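Local coordinates for SusD superfamily protein (Bacteroides fragilis NCTC 9343, PDB 3NQP), which probably binds glycans at the bacterial cell surface, as an outer-membrane member of the SusD family, at residues N280-Y285 with Q315-N320; N294-N299 with G349-Y354; A336-S341 with T356-N361. All coordinates share one frame; numbering follows the deposited sequence.

Contact 1: residues N280-Y285 with Q315-N320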
loop_
_atom_site.group_PDB
_atom_site.type_symbol
_atom_site.label_atom_id
_atom_site.label_comp_id
_atom_site.label_asym_id
_atom_site.label_seq_id
_atom_site.Cartn_x
_atom_site.Cartn_y
_atom_site.Cartn_z
ATOM N N ASN A 280 -12.440 6.594 2.807
ATOM C CA ASN A 280 -11.503 7.407 3.561
ATOM C C ASN A 280 -12.207 8.260 4.642
ATOM O O ASN A 280 -11.557 8.718 5.613
ATOM C CB ASN A 280 -10.586 8.241 2.643
ATOM C CG ASN A 280 -9.494 7.406 1.966
ATOM O OD1 ASN A 280 -9.409 6.191 2.198
ATOM N ND2 ASN A 280 -8.667 8.051 1.089
ATOM N N GLY A 281 -13.544 8.394 4.534
ATOM C CA GLY A 281 -14.344 9.043 5.606
ATOM C C GLY A 281 -14.338 8.330 6.941
ATOM O O GLY A 281 -14.652 8.920 8.004
ATOM N N THR A 282 -13.996 7.044 6.913
ATOM C CA THR A 282 -13.936 6.231 8.128
ATOM C C THR A 282 -12.730 6.482 9.016
ATOM O O THR A 282 -12.649 5.892 10.094
ATOM C CB THR A 282 -13.979 4.688 7.812
ATOM O OG1 THR A 282 -12.817 4.302 7.098
ATOM C CG2 THR A 282 -15.244 4.304 6.962
ATOM N N PHE A 283 -11.770 7.303 8.573
ATOM C CA PHE A 283 -10.625 7.695 9.418
ATOM C C PHE A 283 -10.850 9.097 10.018
ATOM O O PHE A 283 -9.884 9.723 10.466
ATOM C CB PHE A 283 -9.309 7.764 8.626
ATOM C CG PHE A 283 -8.710 6.427 8.272
ATOM C CD1 PHE A 283 -9.293 5.613 7.328
ATOM C CD2 PHE A 283 -7.488 6.038 8.816
ATOM C CE1 PHE A 283 -8.693 4.381 7.002
ATOM C CE2 PHE A 283 -6.891 4.828 8.480
ATOM C CZ PHE A 283 -7.483 4.017 7.579
ATOM N N THR A 284 -12.083 9.605 9.968
ATOM C CA THR A 284 -12.352 11.004 10.370
ATOM C C THR A 284 -13.133 11.129 11.694
ATOM O O THR A 284 -12.593 10.806 12.773
ATOM C CB THR A 284 -12.991 11.802 9.222
ATOM O OG1 THR A 284 -14.317 11.332 8.918
ATOM C CG2 THR A 284 -12.092 11.714 7.977
ATOM N N TYR A 285 -14.386 11.603 11.621
ATOM C CA TYR A 285 -15.241 11.679 12.772
ATOM C C TYR A 285 -16.708 11.764 12.249
ATOM O O TYR A 285 -16.971 12.057 11.056
ATOM C CB TYR A 285 -14.874 12.879 13.642
ATOM C CG TYR A 285 -14.815 14.135 12.816
ATOM C CD1 TYR A 285 -13.657 14.465 12.118
ATOM C CD2 TYR A 285 -15.915 14.959 12.689
ATOM C CE1 TYR A 285 -13.589 15.599 11.317
ATOM C CE2 TYR A 285 -15.847 16.132 11.879
ATOM C CZ TYR A 285 -14.694 16.424 11.194
ATOM O OH TYR A 285 -14.625 17.540 10.371
ATOM N N GLN A 315 -15.280 7.411 12.720
ATOM C CA GLN A 315 -13.930 7.076 13.153
ATOM C C GLN A 315 -13.893 5.622 13.591
ATOM O O GLN A 315 -14.013 5.286 14.772
ATOM C CB GLN A 315 -13.389 7.992 14.265
ATOM C CG GLN A 315 -11.848 7.856 14.351
ATOM C CD GLN A 315 -11.213 8.810 15.306
ATOM O OE1 GLN A 315 -11.793 9.105 16.343
ATOM N NE2 GLN A 315 -9.977 9.262 14.999
ATOM N N THR A 316 -13.766 4.778 12.584
ATOM C CA THR A 316 -13.669 3.344 12.755
ATOM C C THR A 316 -12.290 2.785 12.386
ATOM O O THR A 316 -12.073 1.600 12.472
ATOM C CB THR A 316 -14.807 2.597 11.944
ATOM O OG1 THR A 316 -14.863 3.058 10.595
ATOM C CG2 THR A 316 -16.201 2.840 12.613
ATOM N N TYR A 317 -11.365 3.655 12.010
ATOM C CA TYR A 317 -9.950 3.344 11.868
ATOM C C TYR A 317 -9.203 4.559 12.412
ATOM O O TYR A 317 -9.519 5.708 12.016
ATOM C CB TYR A 317 -9.526 3.142 10.371
ATOM C CG TYR A 317 -10.210 1.960 9.732
ATOM C CD1 TYR A 317 -11.467 2.099 9.155
ATOM C CD2 TYR A 317 -9.652 0.697 9.764
ATOM C CE1 TYR A 317 -12.147 1.030 8.623
ATOM C CE2 TYR A 317 -10.317 -0.377 9.222
ATOM C CZ TYR A 317 -11.563 -0.210 8.635
ATOM O OH TYR A 317 -12.256 -1.277 8.130
ATOM N N GLU A 318 -8.265 4.335 13.323
ATOM C CA GLU A 318 -7.520 5.428 13.941
ATOM C C GLU A 318 -6.098 5.034 14.310
ATOM O O GLU A 318 -5.875 4.077 15.043
ATOM C CB GLU A 318 -8.173 5.915 15.236
ATOM C CG GLU A 318 -7.533 7.264 15.827
ATOM C CD GLU A 318 -8.263 7.731 17.090
ATOM O OE1 GLU A 318 -9.247 7.072 17.477
ATOM O OE2 GLU A 318 -7.887 8.794 17.647
ATOM N N TYR A 319 -5.149 5.858 13.899
ATOM C CA TYR A 319 -3.768 5.643 14.295
ATOM C C TYR A 319 -3.542 6.014 15.733
ATOM O O TYR A 319 -4.089 7.004 16.240
ATOM C CB TYR A 319 -2.825 6.439 13.419
ATOM C CG TYR A 319 -2.786 5.923 12.007
ATOM C CD1 TYR A 319 -1.974 4.861 11.671
ATOM C CD2 TYR A 319 -3.571 6.487 11.020
ATOM C CE1 TYR A 319 -1.955 4.347 10.363
ATOM C CE2 TYR A 319 -3.527 6.000 9.675
ATOM C CZ TYR A 319 -2.721 4.911 9.393
ATOM O OH TYR A 319 -2.664 4.384 8.124
ATOM N N ASN A 320 -2.690 5.235 16.395
ATOM C CA ASN A 320 -2.227 5.576 17.743
ATOM C C ASN A 320 -1.654 6.977 17.615
ATOM O O ASN A 320 -0.998 7.293 16.619
ATOM C CB ASN A 320 -1.127 4.601 18.121
ATOM C CG ASN A 320 -0.650 4.758 19.517
ATOM O OD1 ASN A 320 -0.017 5.764 19.863
ATOM N ND2 ASN A 320 -0.928 3.747 20.356
HETATM O O HOH W 1 -8.664 8.222 12.351
#
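The carbonyl oxygen of T282 is gripped twice. T316 N lies 2.9 Å from T282 O, and Y317 N reaches T282 O at 3.2 Å, so one acceptor in the type I beta turn G281-T284 pins two successive peptides, beside the single backbone bridge of F283 with Q315. A water also joins the segments: it lies 2.7 Å from both F283 O and Y317 O and accepts a bond from Q315 NE2, although the stronger polar partner of the Q315 side chain is D61.

Aromatic packing supplies the apolar half. With CG opposite the carbonyl carbon (chi1 -75°), F283 brings its ring under CB of Y317, which sits 3.5 Å from the ring centroid, a CH-pi contact. The two rings are nearly parallel, planes 19° apart, yet slid so far that they scarcely overlap. Y319 CE2 lies at the edge of the F283 ring, 3.8 Å from F283 CE2. The T282 hydroxyl lies against CD1 of Y317, while its own hydrogen bond goes to S279 O.

W40 and I44 of helix 39-48 pack on F283, V358 of strand 351-358 touches F283 and Y319, and E48 takes the Y319 hydroxyl, so both loop segments lie between helix and hairpin.

Contact 2: residues N294-N299 with G349-Y354. With EDO (1,2-ethanediol), chain E.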
loop_
_atom_site.group_PDB
_atom_site.type_symbol
_atom_site.label_atom_id
_atom_site.label_comp_id
_atom_site.label_asym_id
_atom_site.label_seq_id
_atom_site.Cartn_x
_atom_site.Cartn_y
_atom_site.Cartn_z
ATOM N N ASN A 294 -17.109 18.134 19.728
ATOM C CA ASN A 294 -17.193 18.939 20.954
ATOM C C ASN A 294 -15.846 19.107 21.629
ATOM O O ASN A 294 -15.771 19.698 22.663
ATOM C CB ASN A 294 -18.204 18.333 21.934
ATOM C CG ASN A 294 -19.604 18.272 21.345
ATOM O OD1 ASN A 294 -20.068 19.222 20.725
ATOM N ND2 ASN A 294 -20.250 17.143 21.504
ATOM N N ARG A 295 -14.772 18.590 21.044
ATOM C CA ARG A 295 -13.460 18.790 21.619
ATOM C C ARG A 295 -12.864 20.018 20.890
ATOM O O ARG A 295 -13.623 20.838 20.315
ATOM C CB ARG A 295 -12.605 17.529 21.482
ATOM C CG ARG A 295 -13.185 16.347 22.228
ATOM C CD ARG A 295 -12.216 15.215 22.586
ATOM N NE ARG A 295 -12.983 14.254 23.382
ATOM C CZ ARG A 295 -13.701 13.247 22.876
ATOM N NH1 ARG A 295 -13.694 12.980 21.571
ATOM N NH2 ARG A 295 -14.424 12.480 23.675
ATOM N N TYR A 296 -11.540 20.162 20.925
ATOM C CA TYR A 296 -10.889 21.383 20.494
ATOM C C TYR A 296 -9.797 21.127 19.464
ATOM O O TYR A 296 -9.218 20.072 19.402
ATOM C CB TYR A 296 -10.309 22.141 21.697
ATOM C CG TYR A 296 -11.363 22.475 22.698
ATOM C CD1 TYR A 296 -12.072 23.655 22.601
ATOM C CD2 TYR A 296 -11.729 21.560 23.692
ATOM C CE1 TYR A 296 -13.097 23.947 23.487
ATOM C CE2 TYR A 296 -12.753 21.841 24.583
ATOM C CZ TYR A 296 -13.442 23.036 24.465
ATOM O OH TYR A 296 -14.443 23.366 25.362
ATOM N N GLN A 297 -9.554 22.145 18.652
ATOM C CA GLN A 297 -8.423 22.212 17.760
ATOM C C GLN A 297 -7.219 22.775 18.495
ATOM O O GLN A 297 -7.346 23.346 19.583
ATOM C CB GLN A 297 -8.772 23.119 16.583
ATOM C CG GLN A 297 -10.135 22.786 15.985
ATOM C CD GLN A 297 -10.432 23.555 14.724
ATOM O OE1 GLN A 297 -9.624 23.570 13.806
ATOM N NE2 GLN A 297 -11.616 24.132 14.644
ATOM N N ALA A 298 -6.075 22.670 17.836
ATOM C CA ALA A 298 -4.791 23.115 18.320
ATOM C C ALA A 298 -4.799 24.582 18.721
ATOM O O ALA A 298 -4.106 24.939 19.657
ATOM C CB ALA A 298 -3.646 22.857 17.229
ATOM N N ASN A 299 -5.616 25.403 18.057
ATOM C CA ASN A 299 -5.657 26.852 18.398
ATOM C C ASN A 299 -6.607 27.138 19.537
ATOM O O ASN A 299 -6.845 28.302 19.858
ATOM C CB ASN A 299 -6.086 27.687 17.175
ATOM C CG ASN A 299 -7.493 27.417 16.763
ATOM O OD1 ASN A 299 -8.046 26.388 17.157
ATOM N ND2 ASN A 299 -8.081 28.288 15.927
ATOM N N GLY A 349 -7.238 25.389 31.244
ATOM C CA GLY A 349 -7.420 25.661 29.807
ATOM C C GLY A 349 -6.350 25.040 28.912
ATOM O O GLY A 349 -6.293 25.306 27.722
ATOM N N GLU A 350 -5.489 24.227 29.502
ATOM C CA GLU A 350 -4.406 23.599 28.788
ATOM C C GLU A 350 -4.950 22.465 27.896
ATOM O O GLU A 350 -5.827 21.692 28.304
ATOM C CB GLU A 350 -3.369 23.046 29.777
ATOM C CG GLU A 350 -2.233 22.256 29.105
ATOM C CD GLU A 350 -1.359 21.465 30.073
ATOM O OE1 GLU A 350 -1.534 21.608 31.301
ATOM O OE2 GLU A 350 -0.492 20.694 29.590
ATOM N N LEU A 351 -4.398 22.371 26.693
ATOM C CA LEU A 351 -4.869 21.432 25.698
ATOM C C LEU A 351 -3.995 20.203 25.751
ATOM O O LEU A 351 -2.757 20.308 25.826
ATOM C CB LEU A 351 -4.845 22.070 24.300
ATOM C CG LEU A 351 -5.720 23.314 24.068
ATOM C CD1 LEU A 351 -5.451 23.902 22.704
ATOM C CD2 LEU A 351 -7.198 22.984 24.188
ATOM N N SER A 352 -4.616 19.031 25.721
ATOM C CA SER A 352 -3.853 17.789 25.630
ATOM C C SER A 352 -4.335 16.960 24.420
ATOM O O SER A 352 -5.532 16.863 24.157
ATOM C CB SER A 352 -3.967 16.999 26.942
ATOM O OG SER A 352 -5.327 16.684 27.187
ATOM N N LEU A 353 -3.399 16.395 23.682
ATOM C CA LEU A 353 -3.736 15.660 22.468
ATOM C C LEU A 353 -4.650 14.479 22.812
ATOM O O LEU A 353 -4.308 13.641 23.668
ATOM C CB LEU A 353 -2.467 15.137 21.763
ATOM C CG LEU A 353 -2.694 14.344 20.447
ATOM C CD1 LEU A 353 -3.353 15.307 19.372
ATOM C CD2 LEU A 353 -1.382 13.684 19.931
ATOM N N TYR A 354 -5.777 14.385 22.115
ATOM C CA TYR A 354 -6.748 13.313 22.367
ATOM C C TYR A 354 -6.865 12.311 21.205
ATOM O O TYR A 354 -6.568 11.130 21.348
ATOM C CB TYR A 354 -8.103 13.952 22.689
ATOM C CG TYR A 354 -9.163 13.023 23.245
ATOM C CD1 TYR A 354 -9.935 12.233 22.414
ATOM C CD2 TYR A 354 -9.365 12.904 24.613
ATOM C CE1 TYR A 354 -10.904 11.378 22.933
ATOM C CE2 TYR A 354 -10.319 12.076 25.115
ATOM C CZ TYR A 354 -11.105 11.317 24.292
ATOM O OH TYR A 354 -12.085 10.463 24.837
HETATM C C1 EDO E . -6.510 10.456 26.221
HETATM O O1 EDO E . -5.622 11.503 25.831
HETATM C C2 EDO E . -7.465 10.030 25.100
HETATM O O2 EDO E . -6.808 9.296 24.052
HETATM O O HOH W 2 -13.937 9.675 23.301
#
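The guanidinium of R295 lies flat on the ring of Y354, the planes 10° apart and the centres 3.8 Å from each other, a stacked cation-pi pair. NE is placed over the middle of the ring, and CD adds a CH-pi contact on the same face, 3.9 Å from the ring centroid. On the opposite face rests C2 of a bound 1,2-ethanediol, displaced toward the rim, so the tyrosine is sandwiched between protein and a molecule probably left from crystallisation. Its chi1 of -168° sets CG opposite the backbone N and carries the ring out beneath the arginine, whose chain is extended from CG to NE.

NH2 of R295 comes within 3.3 Å of Y354 OH, but at an angle too poor for a hydrogen bond, as expected of a group stacked over the ring. A water lies between them, weakly bonded to NH2 and unusually close to Y354 OH. The other terminal nitrogen, NH1, is held by S291 OG, which helps fix the rotation of the plane.

At the other end, L351 spreads its two methyls: CD1 lies 3.5 Å from A298 O, and CD2 meets CB of Y296 at 4.1 Å.

This is a surface contact in which a loop lies across the start of strand 351-358. That strand pairs with strand 338-344, to which the loop is also tied by a backbone bond between Y296 and Y342, while L353 packs on Y324 and Q325 of helix 321-325.

Contact 3: residues A336-S341 with T356-N361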
loop_
_atom_site.group_PDB
_atom_site.type_symbol
_atom_site.label_atom_id
_atom_site.label_comp_id
_atom_site.label_asym_id
_atom_site.label_seq_id
_atom_site.Cartn_x
_atom_site.Cartn_y
_atom_site.Cartn_z
ATOM N N ALA A 336 -0.594 17.848 6.763
ATOM C CA ALA A 336 -1.189 17.357 5.508
ATOM C C ALA A 336 -1.894 16.010 5.750
ATOM O O ALA A 336 -2.917 15.717 5.135
ATOM C CB ALA A 336 -0.137 17.213 4.433
ATOM N N THR A 337 -1.342 15.187 6.639
ATOM C CA THR A 337 -1.867 13.867 6.828
ATOM C C THR A 337 -2.981 13.879 7.869
ATOM O O THR A 337 -3.984 13.169 7.705
ATOM C CB THR A 337 -0.728 12.845 7.240
ATOM O OG1 THR A 337 0.342 12.853 6.250
ATOM C CG2 THR A 337 -1.324 11.428 7.427
ATOM N N PHE A 338 -2.786 14.657 8.940
ATOM C CA PHE A 338 -3.611 14.610 10.092
ATOM C C PHE A 338 -4.150 15.983 10.526
ATOM O O PHE A 338 -3.523 17.016 10.301
ATOM C CB PHE A 338 -2.802 14.128 11.277
ATOM C CG PHE A 338 -2.415 12.685 11.243
ATOM C CD1 PHE A 338 -3.344 11.688 11.456
ATOM C CD2 PHE A 338 -1.086 12.337 11.133
ATOM C CE1 PHE A 338 -2.946 10.352 11.505
ATOM C CE2 PHE A 338 -0.703 10.969 11.147
ATOM C CZ PHE A 338 -1.635 10.024 11.370
ATOM N N ILE A 339 -5.317 15.961 11.174
ATOM C CA ILE A 339 -5.742 17.040 12.059
ATOM C C ILE A 339 -5.865 16.433 13.446
ATOM O O ILE A 339 -6.291 15.291 13.603
ATOM C CB ILE A 339 -7.095 17.732 11.641
ATOM C CG1 ILE A 339 -7.334 19.007 12.486
ATOM C CG2 ILE A 339 -8.289 16.726 11.686
ATOM C CD1 ILE A 339 -8.574 19.914 12.014
ATOM N N ALA A 340 -5.475 17.192 14.473
ATOM C CA ALA A 340 -5.526 16.687 15.847
ATOM C C ALA A 340 -6.747 17.265 16.580
ATOM O O ALA A 340 -7.156 18.416 16.351
ATOM C CB ALA A 340 -4.228 17.068 16.576
ATOM N N SER A 341 -7.314 16.473 17.483
ATOM C CA SER A 341 -8.354 16.963 18.382
ATOM C C SER A 341 -7.807 16.875 19.800
ATOM O O SER A 341 -7.072 15.936 20.147
ATOM C CB SER A 341 -9.669 16.178 18.215
ATOM O OG SER A 341 -9.540 14.781 18.480
ATOM N N THR A 356 -6.607 11.787 16.602
ATOM C CA THR A 356 -6.086 12.246 15.358
ATOM C C THR A 356 -6.994 11.682 14.284
ATOM O O THR A 356 -7.584 10.628 14.474
ATOM C CB THR A 356 -4.611 11.785 15.157
ATOM O OG1 THR A 356 -4.574 10.356 15.127
ATOM C CG2 THR A 356 -3.693 12.334 16.275
ATOM N N HIS A 357 -7.047 12.373 13.137
ATOM C CA HIS A 357 -8.050 12.175 12.112
ATOM C C HIS A 357 -7.414 12.461 10.735
ATOM O O HIS A 357 -6.706 13.450 10.561
ATOM C CB HIS A 357 -9.233 13.129 12.404
ATOM C CG HIS A 357 -9.646 13.157 13.843
ATOM N ND1 HIS A 357 -10.618 12.325 14.351
ATOM C CD2 HIS A 357 -9.224 13.925 14.887
ATOM C CE1 HIS A 357 -10.757 12.556 15.652
ATOM N NE2 HIS A 357 -9.942 13.542 15.994
ATOM N N VAL A 358 -7.580 11.541 9.782
ATOM C CA VAL A 358 -6.754 11.569 8.593
ATOM C C VAL A 358 -7.427 12.364 7.496
ATOM O O VAL A 358 -8.526 11.997 7.016
ATOM C CB VAL A 358 -6.405 10.113 8.095
ATOM C CG1 VAL A 358 -5.576 10.181 6.804
ATOM C CG2 VAL A 358 -5.625 9.350 9.210
ATOM N N ARG A 359 -6.762 13.456 7.090
ATOM C CA ARG A 359 -7.232 14.302 6.014
ATOM C C ARG A 359 -6.307 14.272 4.779
ATOM O O ARG A 359 -6.392 15.146 3.911
ATOM C CB ARG A 359 -7.375 15.739 6.527
ATOM C CG ARG A 359 -6.095 16.322 7.063
ATOM C CD ARG A 359 -6.229 17.848 7.218
ATOM N NE ARG A 359 -5.302 18.328 8.228
ATOM C CZ ARG A 359 -5.474 19.465 8.898
ATOM N NH1 ARG A 359 -6.533 20.205 8.614
ATOM N NH2 ARG A 359 -4.604 19.845 9.843
ATOM N N LYS A 360 -5.458 13.245 4.704
ATOM C CA LYS A 360 -4.447 13.105 3.657
ATOM C C LYS A 360 -5.028 13.065 2.264
ATOM O O LYS A 360 -4.437 13.635 1.346
ATOM C CB LYS A 360 -3.654 11.810 3.869
ATOM C CG LYS A 360 -2.388 11.687 2.984
ATOM C CD LYS A 360 -1.501 10.520 3.433
ATOM C CE LYS A 360 -0.347 10.287 2.460
ATOM N NZ LYS A 360 0.647 9.347 3.019
ATOM N N ASN A 361 -6.157 12.377 2.105
ATOM C CA ASN A 361 -6.660 11.990 0.771
ATOM C C ASN A 361 -8.194 11.812 0.808
ATOM O O ASN A 361 -8.726 10.773 0.476
ATOM C CB ASN A 361 -5.918 10.720 0.313
ATOM C CG ASN A 361 -6.217 10.318 -1.114
ATOM O OD1 ASN A 361 -6.409 11.172 -1.995
ATOM N ND2 ASN A 361 -6.196 9.000 -1.367
HETATM O O HOH W 3 1.749 10.605 5.271
#
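F338, I339 and A340 face V358, H357 and T356 in an antiparallel beta ladder, the buried end of the hairpin of strands 338-344 and 351-358. I339 with H357 is the hydrogen-bonded pair: I339 N reaches H357 O at 2.9 Å in the carbonyl plane, and the return bond from H357 N to I339 O is weak. The flanking pairs are non-hydrogen-bonded. Beyond the ladder, R359 N binds T337 O at 2.9 Å from above the carbonyl plane, tying the strand's exit to the last residue of helix 333-337.

On the face of F338, its CE1 meets CG2 of V358 at 3.7 Å. H357 NE2 and S341 OG, the latter in the imidazole plane, share a hydrogen bond of 2.8 Å, while ND1 is taken by T284 O, which should hold the ring's rotation. R359 turns back over the strand: its chi1 of 59° directs the extended chain toward F338 O, which NE and NH2 clasp through weak bonds. CB of I339 sits 3.6 Å above the guanidinium plane, over its centre, and E335 gives NH2 a salt bridge.

K360 runs alongside T337; a water bridges NZ to the hydroxyl, which also bonds to R333 O, while NZ binds I447 O and forms a salt bridge with E449. Helix 251-255 packs F251 on A336, T337 and K360, whereas helix 321-325 lays V323 on F338 and Y324 on T356.

Overall arrangement
All three contacts lie on one side of the chain's centre, within the SusD family region, and gather round the hairpin of strands 338-344 and 351-358. Contacts 1 and 3 are buried, their centres about 9 Å apart, and touch directly, N280 bonding to N361 and Q315 packing against H357. Contact 2, at the surface, has its centre about 15 Å from that of contact 3 and 18 Å from that of contact 1; it shares strand 351-358 with contact 3. Along the chain contact 1 closes before contact 3 opens, whereas contact 2 interleaves with both. The long loop preceding helix 321-325 is thereby fastened at both the inner and outer ends of the hairpin.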